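Local coordinates for ZmpA Glycopeptidase (Clostridium perfringens, PDB 6XSX), which is the catalytic M60 peptidase module of a larger protein and probably cleaves the peptide backbone of glycoproteins as a metalloprotease, at residues 323-328 / 492-496; 176-180 / 190-195; 220-226 / 286-290; 399-404 / 421-427. All coordinates share one frame; numbering follows the deposited sequence.

Contact 1: 323-328 / 492-496. With EDO (1,2-ethanediol), chain E.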
loop_
_atom_site.group_PDB
_atom_site.type_symbol
_atom_site.label_atom_id
_atom_site.label_comp_id
_atom_site.label_asym_id
_atom_site.label_seq_id
_atom_site.Cartn_x
_atom_site.Cartn_y
_atom_site.Cartn_z
ATOM N N GLU A 323 -4.013 -22.958 4.136
ATOM C CA GLU A 323 -4.043 -24.366 4.511
ATOM C C GLU A 323 -3.863 -24.557 6.021
ATOM O O GLU A 323 -4.452 -25.471 6.599
ATOM C CB GLU A 323 -3.026 -25.175 3.695
ATOM C CG GLU A 323 -3.345 -25.253 2.202
ATOM C CD GLU A 323 -4.659 -25.933 1.832
ATOM O OE1 GLU A 323 -4.929 -27.016 2.365
ATOM O OE2 GLU A 323 -5.418 -25.384 1.003
ATOM N N ARG A 324 -3.038 -23.720 6.660
ATOM C CA ARG A 324 -2.721 -23.906 8.070
ATOM C C ARG A 324 -3.846 -23.403 8.975
ATOM O O ARG A 324 -3.995 -23.881 10.097
ATOM C CB ARG A 324 -1.449 -23.145 8.460
ATOM C CG ARG A 324 -0.153 -23.858 8.101
ATOM C CD ARG A 324 1.032 -22.998 8.491
ATOM N NE ARG A 324 2.251 -23.764 8.294
ATOM C CZ ARG A 324 3.475 -23.377 8.656
ATOM N NH1 ARG A 324 3.660 -22.216 9.265
ATOM N NH2 ARG A 324 4.510 -24.166 8.415
ATOM N N ASN A 325 -4.617 -22.421 8.498
ATOM C CA ASN A 325 -5.424 -21.605 9.389
ATOM C C ASN A 325 -6.850 -21.458 8.867
ATOM O O ASN A 325 -7.801 -21.826 9.556
ATOM C CB ASN A 325 -4.832 -20.204 9.561
ATOM C CG ASN A 325 -3.955 -20.070 10.786
ATOM O OD1 ASN A 325 -4.407 -19.560 11.815
ATOM N ND2 ASN A 325 -2.708 -20.518 10.687
ATOM N N ILE A 326 -6.979 -20.870 7.671
ATOM C CA ILE A 326 -8.227 -20.261 7.244
ATOM C C ILE A 326 -9.187 -21.351 6.787
ATOM O O ILE A 326 -10.282 -21.473 7.326
ATOM C CB ILE A 326 -7.978 -19.196 6.150
ATOM C CG1 ILE A 326 -7.084 -18.065 6.669
ATOM C CG2 ILE A 326 -9.300 -18.657 5.611
ATOM C CD1 ILE A 326 -6.281 -17.353 5.606
ATOM N N LEU A 327 -8.758 -22.142 5.802
ATOM C CA LEU A 327 -9.654 -23.036 5.087
ATOM C C LEU A 327 -10.157 -24.169 5.980
ATOM O O LEU A 327 -11.349 -24.464 5.944
ATOM C CB LEU A 327 -8.984 -23.524 3.797
ATOM C CG LEU A 327 -8.810 -22.441 2.727
ATOM C CD1 LEU A 327 -8.112 -23.007 1.501
ATOM C CD2 LEU A 327 -10.157 -21.836 2.339
ATOM N N PRO A 328 -9.317 -24.809 6.832
ATOM C CA PRO A 328 -9.814 -25.810 7.780
ATOM C C PRO A 328 -10.734 -25.216 8.840
ATOM O O PRO A 328 -11.566 -25.926 9.400
ATOM C CB PRO A 328 -8.566 -26.337 8.504
ATOM C CG PRO A 328 -7.408 -25.895 7.645
ATOM C CD PRO A 328 -7.858 -24.637 6.926
ATOM N N PHE A 492 -11.831 -28.511 3.849
ATOM C CA PHE A 492 -11.660 -27.983 2.509
ATOM C C PHE A 492 -10.188 -27.662 2.318
ATOM O O PHE A 492 -9.588 -26.977 3.145
ATOM C CB PHE A 492 -12.455 -26.692 2.298
ATOM C CG PHE A 492 -12.299 -26.087 0.922
ATOM C CD1 PHE A 492 -11.223 -25.262 0.621
ATOM C CD2 PHE A 492 -13.236 -26.334 -0.071
ATOM C CE1 PHE A 492 -11.083 -24.698 -0.641
ATOM C CE2 PHE A 492 -13.099 -25.769 -1.334
ATOM C CZ PHE A 492 -12.025 -24.951 -1.616
ATOM N N THR A 493 -9.626 -28.146 1.206
ATOM C CA THR A 493 -8.239 -27.868 0.904
ATOM C C THR A 493 -8.143 -27.347 -0.521
ATOM O O THR A 493 -8.890 -27.789 -1.400
ATOM C CB THR A 493 -7.361 -29.111 1.092
ATOM O OG1 THR A 493 -6.029 -28.691 0.799
ATOM C CG2 THR A 493 -7.756 -30.259 0.188
ATOM N N SER A 494 -7.212 -26.410 -0.722
ATOM C CA SER A 494 -6.905 -25.902 -2.046
ATOM C C SER A 494 -5.837 -26.778 -2.705
ATOM O O SER A 494 -5.410 -26.496 -3.820
ATOM C CB SER A 494 -6.502 -24.443 -1.992
ATOM O OG SER A 494 -5.219 -24.279 -1.400
ATOM N N THR A 495 -5.433 -27.864 -2.029
ATOM C CA THR A 495 -4.412 -28.765 -2.555
ATOM C C THR A 495 -5.068 -30.014 -3.148
ATOM O O THR A 495 -6.291 -30.164 -3.092
ATOM C CB THR A 495 -3.379 -29.146 -1.481
ATOM O OG1 THR A 495 -4.006 -30.065 -0.580
ATOM C CG2 THR A 495 -2.824 -27.956 -0.725
ATOM N N ASN A 496 -4.232 -30.911 -3.694
ATOM C CA ASN A 496 -4.676 -32.158 -4.303
ATOM C C ASN A 496 -4.748 -33.287 -3.272
ATOM O O ASN A 496 -4.898 -34.441 -3.652
ATOM C CB ASN A 496 -3.801 -32.567 -5.499
ATOM C CG ASN A 496 -2.346 -32.824 -5.147
ATOM O OD1 ASN A 496 -1.981 -32.958 -3.979
ATOM N ND2 ASN A 496 -1.491 -32.889 -6.153
HETATM C C1 EDO E . -7.113 -28.202 -5.783
HETATM O O1 EDO E . -6.917 -26.860 -6.196
HETATM C C2 EDO E . -6.030 -29.134 -6.183
HETATM O O2 EDO E . -5.233 -28.636 -7.225
#

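Contact 2: 176-180 / 190-195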
loop_
_atom_site.group_PDB
_atom_site.type_symbol
_atom_site.label_atom_id
_atom_site.label_comp_id
_atom_site.label_asym_id
_atom_site.label_seq_id
_atom_site.Cartn_x
_atom_site.Cartn_y
_atom_site.Cartn_z
ATOM N N PRO A 176 25.447 17.019 0.628
ATOM C CA PRO A 176 24.579 15.853 0.812
ATOM C C PRO A 176 24.679 14.907 -0.389
ATOM O O PRO A 176 24.697 15.356 -1.534
ATOM C CB PRO A 176 23.181 16.483 0.871
ATOM C CG PRO A 176 23.302 17.678 -0.042
ATOM C CD PRO A 176 24.697 18.223 0.230
ATOM N N ASP A 177 24.753 13.599 -0.111
ATOM C CA ASP A 177 24.682 12.574 -1.142
ATOM C C ASP A 177 23.202 12.319 -1.434
ATOM O O ASP A 177 22.552 11.568 -0.707
ATOM C CB ASP A 177 25.416 11.295 -0.699
ATOM C CG ASP A 177 25.606 10.248 -1.796
ATOM O OD1 ASP A 177 25.069 10.442 -2.913
ATOM O OD2 ASP A 177 26.287 9.231 -1.527
ATOM N N VAL A 178 22.671 12.953 -2.485
ATOM C CA VAL A 178 21.227 12.974 -2.682
ATOM C C VAL A 178 20.881 13.042 -4.167
ATOM O O VAL A 178 21.508 13.802 -4.905
ATOM C CB VAL A 178 20.548 14.138 -1.927
ATOM C CG1 VAL A 178 21.098 15.500 -2.336
ATOM C CG2 VAL A 178 19.039 14.125 -2.110
ATOM N N PHE A 179 19.834 12.287 -4.555
ATOM C CA PHE A 179 19.155 12.427 -5.838
ATOM C C PHE A 179 17.649 12.283 -5.636
ATOM O O PHE A 179 17.202 11.342 -4.972
ATOM C CB PHE A 179 19.664 11.379 -6.834
ATOM C CG PHE A 179 18.918 11.354 -8.141
ATOM C CD1 PHE A 179 19.130 12.335 -9.102
ATOM C CD2 PHE A 179 17.995 10.356 -8.412
ATOM C CE1 PHE A 179 18.432 12.317 -10.303
ATOM C CE2 PHE A 179 17.291 10.341 -9.606
ATOM C CZ PHE A 179 17.519 11.314 -10.556
ATOM N N ASP A 180 16.873 13.215 -6.215
ATOM C CA ASP A 180 15.421 13.195 -6.064
ATOM C C ASP A 180 14.749 12.977 -7.413
ATOM O O ASP A 180 15.149 13.589 -8.398
ATOM C CB ASP A 180 14.875 14.491 -5.453
ATOM C CG ASP A 180 15.037 14.612 -3.943
ATOM O OD1 ASP A 180 15.234 13.575 -3.287
ATOM O OD2 ASP A 180 14.950 15.744 -3.427
ATOM N N VAL A 190 16.756 9.348 -2.655
ATOM C CA VAL A 190 17.823 8.373 -2.461
ATOM C C VAL A 190 19.163 9.110 -2.511
ATOM O O VAL A 190 19.185 10.334 -2.634
ATOM C CB VAL A 190 17.796 7.274 -3.547
ATOM C CG1 VAL A 190 16.597 6.343 -3.429
ATOM C CG2 VAL A 190 17.897 7.865 -4.951
ATOM N N THR A 191 20.281 8.366 -2.429
ATOM C CA THR A 191 21.596 8.978 -2.595
ATOM C C THR A 191 21.928 9.097 -4.081
ATOM O O THR A 191 21.475 8.288 -4.893
ATOM C CB THR A 191 22.733 8.188 -1.924
ATOM O OG1 THR A 191 22.930 6.926 -2.570
ATOM C CG2 THR A 191 22.563 7.999 -0.432
ATOM N N ALA A 192 22.772 10.083 -4.411
ATOM C CA ALA A 192 23.227 10.308 -5.779
ATOM C C ALA A 192 24.131 9.162 -6.243
ATOM O O ALA A 192 24.041 8.724 -7.389
ATOM C CB ALA A 192 23.925 11.642 -5.885
ATOM N N THR A 193 24.998 8.692 -5.340
ATOM C CA THR A 193 25.986 7.672 -5.654
ATOM C C THR A 193 25.291 6.360 -6.016
ATOM O O THR A 193 25.669 5.699 -6.989
ATOM C CB THR A 193 27.016 7.510 -4.527
ATOM O OG1 THR A 193 26.279 7.222 -3.344
ATOM C CG2 THR A 193 27.854 8.752 -4.298
ATOM N N TYR A 194 24.258 6.005 -5.242
ATOM C CA TYR A 194 23.496 4.798 -5.518
ATOM C C TYR A 194 22.676 4.966 -6.798
ATOM O O TYR A 194 22.674 4.082 -7.655
ATOM C CB TYR A 194 22.624 4.414 -4.319
ATOM C CG TYR A 194 21.942 3.082 -4.486
ATOM C CD1 TYR A 194 20.890 2.928 -5.379
ATOM C CD2 TYR A 194 22.358 1.972 -3.770
ATOM C CE1 TYR A 194 20.268 1.705 -5.553
ATOM C CE2 TYR A 194 21.739 0.743 -3.927
ATOM C CZ TYR A 194 20.689 0.611 -4.821
ATOM O OH TYR A 194 20.074 -0.598 -4.995
ATOM N N ALA A 195 21.976 6.100 -6.921
ATOM C CA ALA A 195 21.128 6.350 -8.077
ATOM C C ALA A 195 21.925 6.203 -9.371
ATOM O O ALA A 195 21.454 5.578 -10.318
ATOM C CB ALA A 195 20.490 7.715 -7.979
#

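Contact 3: 220-226 / 286-290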
loop_
_atom_site.group_PDB
_atom_site.type_symbol
_atom_site.label_atom_id
_atom_site.label_comp_id
_atom_site.label_asym_id
_atom_site.label_seq_id
_atom_site.Cartn_x
_atom_site.Cartn_y
_atom_site.Cartn_z
ATOM N N THR A 220 -3.522 2.844 -6.520
ATOM C CA THR A 220 -3.850 2.849 -5.102
ATOM C C THR A 220 -5.131 3.638 -4.854
ATOM O O THR A 220 -5.995 3.214 -4.086
ATOM C CB THR A 220 -2.728 3.419 -4.223
ATOM O OG1 THR A 220 -1.637 2.499 -4.254
ATOM C CG2 THR A 220 -3.160 3.621 -2.785
ATOM N N MET A 221 -5.250 4.786 -5.520
ATOM C CA MET A 221 -6.378 5.641 -5.222
ATOM C C MET A 221 -7.660 5.072 -5.832
ATOM O O MET A 221 -8.715 5.134 -5.205
ATOM C CB MET A 221 -6.101 7.092 -5.624
ATOM C CG MET A 221 -5.202 7.739 -4.597
ATOM S SD MET A 221 -4.804 9.458 -4.891
ATOM C CE MET A 221 -6.290 10.260 -4.285
ATOM N N LYS A 222 -7.548 4.454 -7.014
ATOM C CA LYS A 222 -8.658 3.696 -7.575
ATOM C C LYS A 222 -9.098 2.584 -6.610
ATOM O O LYS A 222 -10.274 2.483 -6.268
ATOM C CB LYS A 222 -8.280 3.140 -8.951
ATOM C CG LYS A 222 -9.367 2.308 -9.619
ATOM C CD LYS A 222 -8.904 1.753 -10.949
ATOM C CE LYS A 222 -9.720 0.566 -11.415
ATOM N NZ LYS A 222 -9.156 -0.000 -12.667
ATOM N N TYR A 223 -8.150 1.759 -6.153
ATOM C CA TYR A 223 -8.463 0.668 -5.239
ATOM C C TYR A 223 -9.145 1.169 -3.964
ATOM O O TYR A 223 -9.969 0.452 -3.397
ATOM C CB TYR A 223 -7.200 -0.136 -4.917
ATOM C CG TYR A 223 -7.354 -1.386 -4.081
ATOM C CD1 TYR A 223 -8.183 -2.437 -4.462
ATOM C CD2 TYR A 223 -6.595 -1.551 -2.931
ATOM C CE1 TYR A 223 -8.270 -3.597 -3.702
ATOM C CE2 TYR A 223 -6.677 -2.695 -2.154
ATOM C CZ TYR A 223 -7.519 -3.722 -2.541
ATOM O OH TYR A 223 -7.571 -4.850 -1.774
ATOM N N TRP A 224 -8.792 2.383 -3.513
ATOM C CA TRP A 224 -9.286 2.927 -2.256
ATOM C C TRP A 224 -10.620 3.657 -2.451
ATOM O O TRP A 224 -11.223 4.109 -1.475
ATOM C CB TRP A 224 -8.226 3.848 -1.636
ATOM C CG TRP A 224 -7.897 3.507 -0.217
ATOM C CD1 TRP A 224 -8.152 4.262 0.890
ATOM C CD2 TRP A 224 -7.257 2.305 0.254
ATOM N NE1 TRP A 224 -7.707 3.618 2.011
ATOM C CE2 TRP A 224 -7.162 2.412 1.656
ATOM C CE3 TRP A 224 -6.759 1.155 -0.370
ATOM C CZ2 TRP A 224 -6.584 1.416 2.446
ATOM C CZ3 TRP A 224 -6.179 0.173 0.407
ATOM C CH2 TRP A 224 -6.093 0.303 1.797
ATOM N N GLY A 225 -11.058 3.795 -3.711
ATOM C CA GLY A 225 -12.361 4.365 -4.026
ATOM C C GLY A 225 -12.385 5.891 -4.139
ATOM O O GLY A 225 -13.451 6.499 -4.008
ATOM N N PHE A 226 -11.223 6.509 -4.404
ATOM C CA PHE A 226 -11.174 7.936 -4.706
ATOM C C PHE A 226 -11.558 8.137 -6.169
ATOM O O PHE A 226 -10.699 8.183 -7.041
ATOM C CB PHE A 226 -9.806 8.537 -4.364
ATOM C CG PHE A 226 -9.502 8.562 -2.888
ATOM C CD1 PHE A 226 -10.033 9.549 -2.072
ATOM C CD2 PHE A 226 -8.691 7.593 -2.316
ATOM C CE1 PHE A 226 -9.765 9.565 -0.711
ATOM C CE2 PHE A 226 -8.423 7.609 -0.956
ATOM C CZ PHE A 226 -8.965 8.590 -0.154
ATOM N N ASN A 286 -0.254 4.454 5.254
ATOM C CA ASN A 286 -0.412 5.880 5.016
ATOM C C ASN A 286 -1.812 6.189 4.493
ATOM O O ASN A 286 -2.303 7.308 4.652
ATOM C CB ASN A 286 0.684 6.427 4.097
ATOM C CG ASN A 286 1.917 6.855 4.867
ATOM O OD1 ASN A 286 1.813 7.585 5.852
ATOM N ND2 ASN A 286 3.084 6.414 4.426
ATOM N N PHE A 287 -2.459 5.199 3.872
ATOM C CA PHE A 287 -3.737 5.482 3.230
ATOM C C PHE A 287 -4.964 5.285 4.128
ATOM O O PHE A 287 -6.075 5.508 3.654
ATOM C CB PHE A 287 -3.863 4.776 1.875
ATOM C CG PHE A 287 -3.381 5.617 0.721
ATOM C CD1 PHE A 287 -4.252 6.451 0.041
ATOM C CD2 PHE A 287 -2.048 5.603 0.340
ATOM C CE1 PHE A 287 -3.805 7.246 -1.008
ATOM C CE2 PHE A 287 -1.603 6.395 -0.705
ATOM C CZ PHE A 287 -2.483 7.206 -1.385
ATOM N N ASP A 288 -4.806 4.888 5.404
ATOM C CA ASP A 288 -5.987 4.829 6.264
ATOM C C ASP A 288 -5.659 5.026 7.743
ATOM O O ASP A 288 -4.892 4.261 8.323
ATOM C CB ASP A 288 -6.825 3.566 6.040
ATOM C CG ASP A 288 -8.249 3.666 6.570
ATOM O OD1 ASP A 288 -8.674 4.772 6.977
ATOM O OD2 ASP A 288 -8.936 2.633 6.557
ATOM N N THR A 289 -6.311 6.027 8.349
ATOM C CA THR A 289 -6.133 6.338 9.759
ATOM C C THR A 289 -7.479 6.336 10.477
ATOM O O THR A 289 -7.569 6.789 11.616
ATOM C CB THR A 289 -5.544 7.741 9.969
ATOM O OG1 THR A 289 -6.399 8.699 9.340
ATOM C CG2 THR A 289 -4.122 7.866 9.477
ATOM N N ASN A 290 -8.522 5.849 9.796
ATOM C CA ASN A 290 -9.878 5.923 10.322
ATOM C C ASN A 290 -9.984 5.120 11.623
ATOM O O ASN A 290 -9.824 3.898 11.620
ATOM C CB ASN A 290 -10.892 5.467 9.271
ATOM C CG ASN A 290 -12.335 5.750 9.635
ATOM O OD1 ASN A 290 -12.642 6.233 10.726
ATOM N ND2 ASN A 290 -13.236 5.433 8.720
#

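Contact 4: 399-404 / 421-427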
loop_
_atom_site.group_PDB
_atom_site.type_symbol
_atom_site.label_atom_id
_atom_site.label_comp_id
_atom_site.label_asym_id
_atom_site.label_seq_id
_atom_site.Cartn_x
_atom_site.Cartn_y
_atom_site.Cartn_z
ATOM N N LYS A 399 -25.176 -6.430 -0.807
ATOM C CA LYS A 399 -26.588 -6.774 -0.683
ATOM C C LYS A 399 -26.721 -8.259 -0.344
ATOM O O LYS A 399 -27.619 -8.933 -0.849
ATOM C CB LYS A 399 -27.380 -6.469 -1.963
ATOM C CG LYS A 399 -27.400 -5.019 -2.427
ATOM C CD LYS A 399 -27.954 -4.074 -1.383
ATOM C CE LYS A 399 -28.321 -2.711 -1.933
ATOM N NZ LYS A 399 -29.488 -2.787 -2.844
ATOM N N LEU A 400 -25.822 -8.759 0.508
ATOM C CA LEU A 400 -25.846 -10.155 0.915
ATOM C C LEU A 400 -25.753 -10.239 2.434
ATOM O O LEU A 400 -25.158 -9.380 3.075
ATOM C CB LEU A 400 -24.676 -10.910 0.270
ATOM C CG LEU A 400 -24.774 -11.174 -1.233
ATOM C CD1 LEU A 400 -23.438 -11.656 -1.795
ATOM C CD2 LEU A 400 -25.887 -12.167 -1.554
ATOM N N ASP A 401 -26.337 -11.295 3.005
ATOM C CA ASP A 401 -26.218 -11.498 4.438
ATOM C C ASP A 401 -24.899 -12.217 4.719
ATOM O O ASP A 401 -24.823 -13.440 4.601
ATOM C CB ASP A 401 -27.449 -12.212 5.004
ATOM C CG ASP A 401 -27.366 -12.433 6.501
ATOM O OD1 ASP A 401 -26.354 -12.034 7.107
ATOM O OD2 ASP A 401 -28.299 -13.010 7.043
ATOM N N LEU A 402 -23.878 -11.447 5.117
ATOM C CA LEU A 402 -22.536 -11.985 5.251
ATOM C C LEU A 402 -22.213 -12.360 6.697
ATOM O O LEU A 402 -21.048 -12.574 7.019
ATOM C CB LEU A 402 -21.530 -10.981 4.682
ATOM C CG LEU A 402 -21.643 -10.765 3.175
ATOM C CD1 LEU A 402 -20.622 -9.746 2.701
ATOM C CD2 LEU A 402 -21.471 -12.085 2.428
ATOM N N SER A 403 -23.245 -12.489 7.548
ATOM C CA SER A 403 -23.023 -12.830 8.946
ATOM C C SER A 403 -22.328 -14.188 9.075
ATOM O O SER A 403 -21.346 -14.311 9.809
ATOM C CB SER A 403 -24.297 -12.763 9.766
ATOM O OG SER A 403 -24.619 -11.406 10.076
ATOM N N GLU A 404 -22.840 -15.192 8.346
ATOM C CA GLU A 404 -22.293 -16.539 8.392
ATOM C C GLU A 404 -20.829 -16.537 7.939
ATOM O O GLU A 404 -19.978 -17.160 8.582
ATOM C CB GLU A 404 -23.164 -17.508 7.585
ATOM C CG GLU A 404 -22.539 -18.884 7.444
ATOM C CD GLU A 404 -23.400 -19.912 6.736
ATOM O OE1 GLU A 404 -22.967 -21.077 6.645
ATOM O OE2 GLU A 404 -24.501 -19.541 6.271
ATOM N N THR A 421 -28.339 -7.577 8.995
ATOM C CA THR A 421 -27.846 -8.134 7.745
ATOM C C THR A 421 -28.881 -9.069 7.127
ATOM O O THR A 421 -28.829 -9.336 5.924
ATOM C CB THR A 421 -26.499 -8.849 7.924
ATOM O OG1 THR A 421 -26.700 -10.008 8.733
ATOM C CG2 THR A 421 -25.429 -7.969 8.535
ATOM N N SER A 422 -29.824 -9.541 7.953
ATOM C CA SER A 422 -30.821 -10.512 7.525
ATOM C C SER A 422 -31.847 -9.865 6.591
ATOM O O SER A 422 -32.729 -10.549 6.077
ATOM C CB SER A 422 -31.479 -11.188 8.703
ATOM O OG SER A 422 -32.491 -10.360 9.256
ATOM N N LYS A 423 -31.704 -8.554 6.351
ATOM C CA LYS A 423 -32.504 -7.869 5.347
ATOM C C LYS A 423 -32.077 -8.279 3.938
ATOM O O LYS A 423 -32.789 -7.987 2.980
ATOM C CB LYS A 423 -32.462 -6.344 5.518
ATOM C CG LYS A 423 -31.199 -5.642 5.031
ATOM C CD LYS A 423 -31.354 -4.135 4.894
ATOM C CE LYS A 423 -31.679 -3.437 6.196
ATOM N NZ LYS A 423 -30.468 -3.170 7.008
ATOM N N TYR A 424 -30.917 -8.938 3.809
ATOM C CA TYR A 424 -30.454 -9.422 2.516
ATOM C C TYR A 424 -30.498 -10.946 2.463
ATOM O O TYR A 424 -30.417 -11.617 3.491
ATOM C CB TYR A 424 -29.021 -8.963 2.231
ATOM C CG TYR A 424 -28.821 -7.475 2.333
ATOM C CD1 TYR A 424 -29.441 -6.613 1.439
ATOM C CD2 TYR A 424 -28.028 -6.930 3.332
ATOM C CE1 TYR A 424 -29.278 -5.241 1.536
ATOM C CE2 TYR A 424 -27.847 -5.561 3.437
ATOM C CZ TYR A 424 -28.473 -4.717 2.531
ATOM O OH TYR A 424 -28.306 -3.369 2.622
ATOM N N PRO A 425 -30.576 -11.542 1.253
ATOM C CA PRO A 425 -30.445 -12.992 1.110
ATOM C C PRO A 425 -29.031 -13.424 1.496
ATOM O O PRO A 425 -28.078 -12.678 1.295
ATOM C CB PRO A 425 -30.698 -13.235 -0.389
ATOM C CG PRO A 425 -30.383 -11.907 -1.057
ATOM C CD PRO A 425 -30.752 -10.850 -0.037
ATOM N N LYS A 426 -28.912 -14.621 2.082
ATOM C CA LYS A 426 -27.625 -15.273 2.258
ATOM C C LYS A 426 -26.973 -15.465 0.889
ATOM O O LYS A 426 -27.684 -15.594 -0.107
ATOM C CB LYS A 426 -27.829 -16.632 2.936
ATOM C CG LYS A 426 -28.335 -16.559 4.374
ATOM C CD LYS A 426 -28.818 -17.892 4.924
ATOM C CE LYS A 426 -27.698 -18.790 5.404
ATOM N NZ LYS A 426 -26.963 -18.192 6.546
ATOM N N PRO A 427 -25.619 -15.492 0.785
ATOM C CA PRO A 427 -24.961 -15.851 -0.474
ATOM C C PRO A 427 -25.354 -17.288 -0.804
ATOM O O PRO A 427 -25.640 -18.074 0.095
ATOM C CB PRO A 427 -23.451 -15.857 -0.189
ATOM C CG PRO A 427 -23.288 -15.334 1.236
ATOM C CD PRO A 427 -24.662 -15.205 1.868
HETATM O O HOH W 1 -30.808 -13.501 5.405
#

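Contact 1: 323-328 / 492-496
One carboxylate, that of Glu323, takes three hydrogen bonds from two consecutive residues where strand 488-493 ends. OE2 accepts twice from Ser494: the hydroxyl OG lies 2.7 Å from Glu323 OE2 on the anti side, and the backbone N of Ser494 donates to the same OE2 on the syn side, also at 2.7 Å, with an N-H...O angle of 160°. Both donors stand somewhat out of the carboxylate plane. The other oxygen, OE1, receives Thr493 OG1 at 2.5 Å, a very short bond that comes in from above the plane. Although the CB of Glu323 does not point at the strand end, the bend at chi2 (-62°) brings the carboxylate onto it, where Thr495 CG2 packs 3.7 Å from Glu323 CD.

Thr493 OG1 is itself an acceptor. It takes the backbone N of Thr495 at 3.0 Å, the bond that defines an ST turn, and also the hydroxyl of Thr495. The hydroxyl that donates to Glu323 is thus held in place by the turn behind it. One helical turn further on, Leu327 adds an apolar contact: its CD1 meets the edge of the Phe492 ring, 3.9 Å from Phe492 CD1, while Tyr433 stacks on that ring. A 1,2-ethanediol molecule, probably from the crystallisation liquor, donates through O1 to Ser494 O and is also bonded to Lys437. The arrangement joins helix 321-331 of the M60 peptidase region to an outer strand of the C-terminal antiparallel beta sheet, at an ST turn ending that strand.

Contact 2: 176-180 / 190-195
Asp177 meets the start of helix 192-202 with both carboxylate oxygens. Its CG is anti to the backbone N (chi1 -170°), which swings the carboxylate across to the first helical turn. There OD1 accepts from Thr193 N through its syn lone pair, at 3.0 Å and 158°; Ala192 N also approaches OD1, but its poor angle makes that bond weak. OD2 likewise uses its syn lone pair, with Thr193 OG1 2.7 Å from Asp177 OD2. The backbone O of Asp177 adds a CA-H...O contact with Thr191.

The CA atoms of the two segments are nearest at Val178, 4.0 Å from Thr191 CA. Its CA-H points at Val190 O, while the isopropyl group points largely away and packs on Val119 of strand 117-123, though CG2 still brushes Val190 O.

Phe179 forms an antiparallel hydrogen-bonded pair with Val190: Phe179 N to Val190 O is 2.8 Å and Val190 N to Phe179 O is 3.1 Å, both nearly straight at the hydrogen. The Phe179 ring presents its edge to Val190 CG2, and its CD2 lies 3.7 Å from Ala195 CB; Val158 and Leu162 of helix 155-171 touch the same side chain.

Thr191, the N-cap, uses OG1 to accept from Tyr194 N and is also hydrogen-bonded to Gln267. The first-turn amides at 193 and 194 therefore each have a side-chain acceptor, one from Asp177, in the loop before strand 179-182, and one from the cap. A negative charge at this helix start would probably be favoured by the helix dipole, which is consistent with Asp177 being ionised.

Contact 3: 220-226 / 286-290
The first torsions of Phe287 and Trp224 both lie off the staggered values: that of Phe287 turns its ring toward helix 206-224, while that of Trp224 (chi1 -127°) turns one indole face to Phe287 CB. Thr220 CG2, placed opposite the backbone N across the CA-CB bond, sits over the centre of the Phe287 ring, 3.7 Å from the centroid and only 8° off the normal, which is close to ideal for a CH-pi contact. The two aromatic rings form an edge-to-face pair: the edge of Phe287 is directed at the face of the Trp224 five-membered ring, with centroids 5.8 Å apart and planes at 64°. Phe287 CB lies over the same indole, 4.2 Å from that centroid.

Met221 CG approaches Phe287 CE1 to 3.9 Å, and Phe226 CE2 meets the phenyl edge at CD1. Beyond Phe287 the chain carries Asp288 CB to the indole edge, 4.1 Å from Trp224 NE1, and Asp288 OD1 accepts from Asn290 N in an Asx turn. Helix 206-224 ends in a Schellman motif at Gly225, whose positive phi returns the chain so that Phe226 can rejoin the cluster.

This buried aromatic cluster joins the end of helix 206-224 to the loop leaving helix 277-286; Met280 and Met283 of that helix also touch Thr220, and Leu302 of helix 301-309 packs on Thr220 and Trp224.

Contact 4: 399-404 / 421-427
Asp401 OD1 is gripped from opposite faces of its carboxylate plane. Thr421 OG1 donates from 57° above the plane at only 2.6 Å from Asp401 OD1, and Ser403 N reaches the same atom from the other face at 3.2 Å, closing an Asx turn. Thr421 OG1 in turn accepts from Ser403 OG at 2.8 Å, so the three side chains form a short relay. With chi1 at -180° the Asp401 carboxylate points into segment 421-427. Its other oxygen, OD2, receives a water that also donates to Tyr424 O.

The backbones join through Asp401 N, which bonds to Pro425 O at 2.8 Å with the donor above the carbonyl plane. The Tyr424 ring is sandwiched: Lys399 CA lies over one face, 3.8 Å from the centroid, and Lys423 CG covers the opposite face, while Tyr424 OH is bonded to Asp396. Further along, Leu402 CD2 touches Pro427 CG at 3.9 Å.

At the far end Lys426, bent at chi3 and chi4, brings NZ to Glu404 OE2 at 2.8 Å, nearly along the C-O axis, in a salt bridge; Glu404 OE1 has Arg408 as a second partner. The connection from the Schellman end of helix 383-398 is thus fixed against the type I turn Thr421-Tyr424 at the end of helix 415-421: an Asx turn just before helix 403-408, with Leu402 at the N-cap, packed against a segment that contains Pro425 and Pro427.

In the fold
The four contacts lie along an elongated chain and none touches another. Contact 3 is the most central, its centre about 9 Å from that of the chain, and the side chain of Phe287 lies near, without touching, the HExxH residues His281, Glu282 and His285, a pattern consistent with a zinc site of the M60 family, although no metal is bound there. Contacts 2 and 4 are farthest apart, about 54 Å between centres, on opposite sides of the chain's centre; contacts 2 and 3 are about 30 Å apart between centres and follow each other through the consecutive helices 192-202 and 206-224. Contact 1 encloses contact 4 in sequence, with nearest atoms about 11 Å apart.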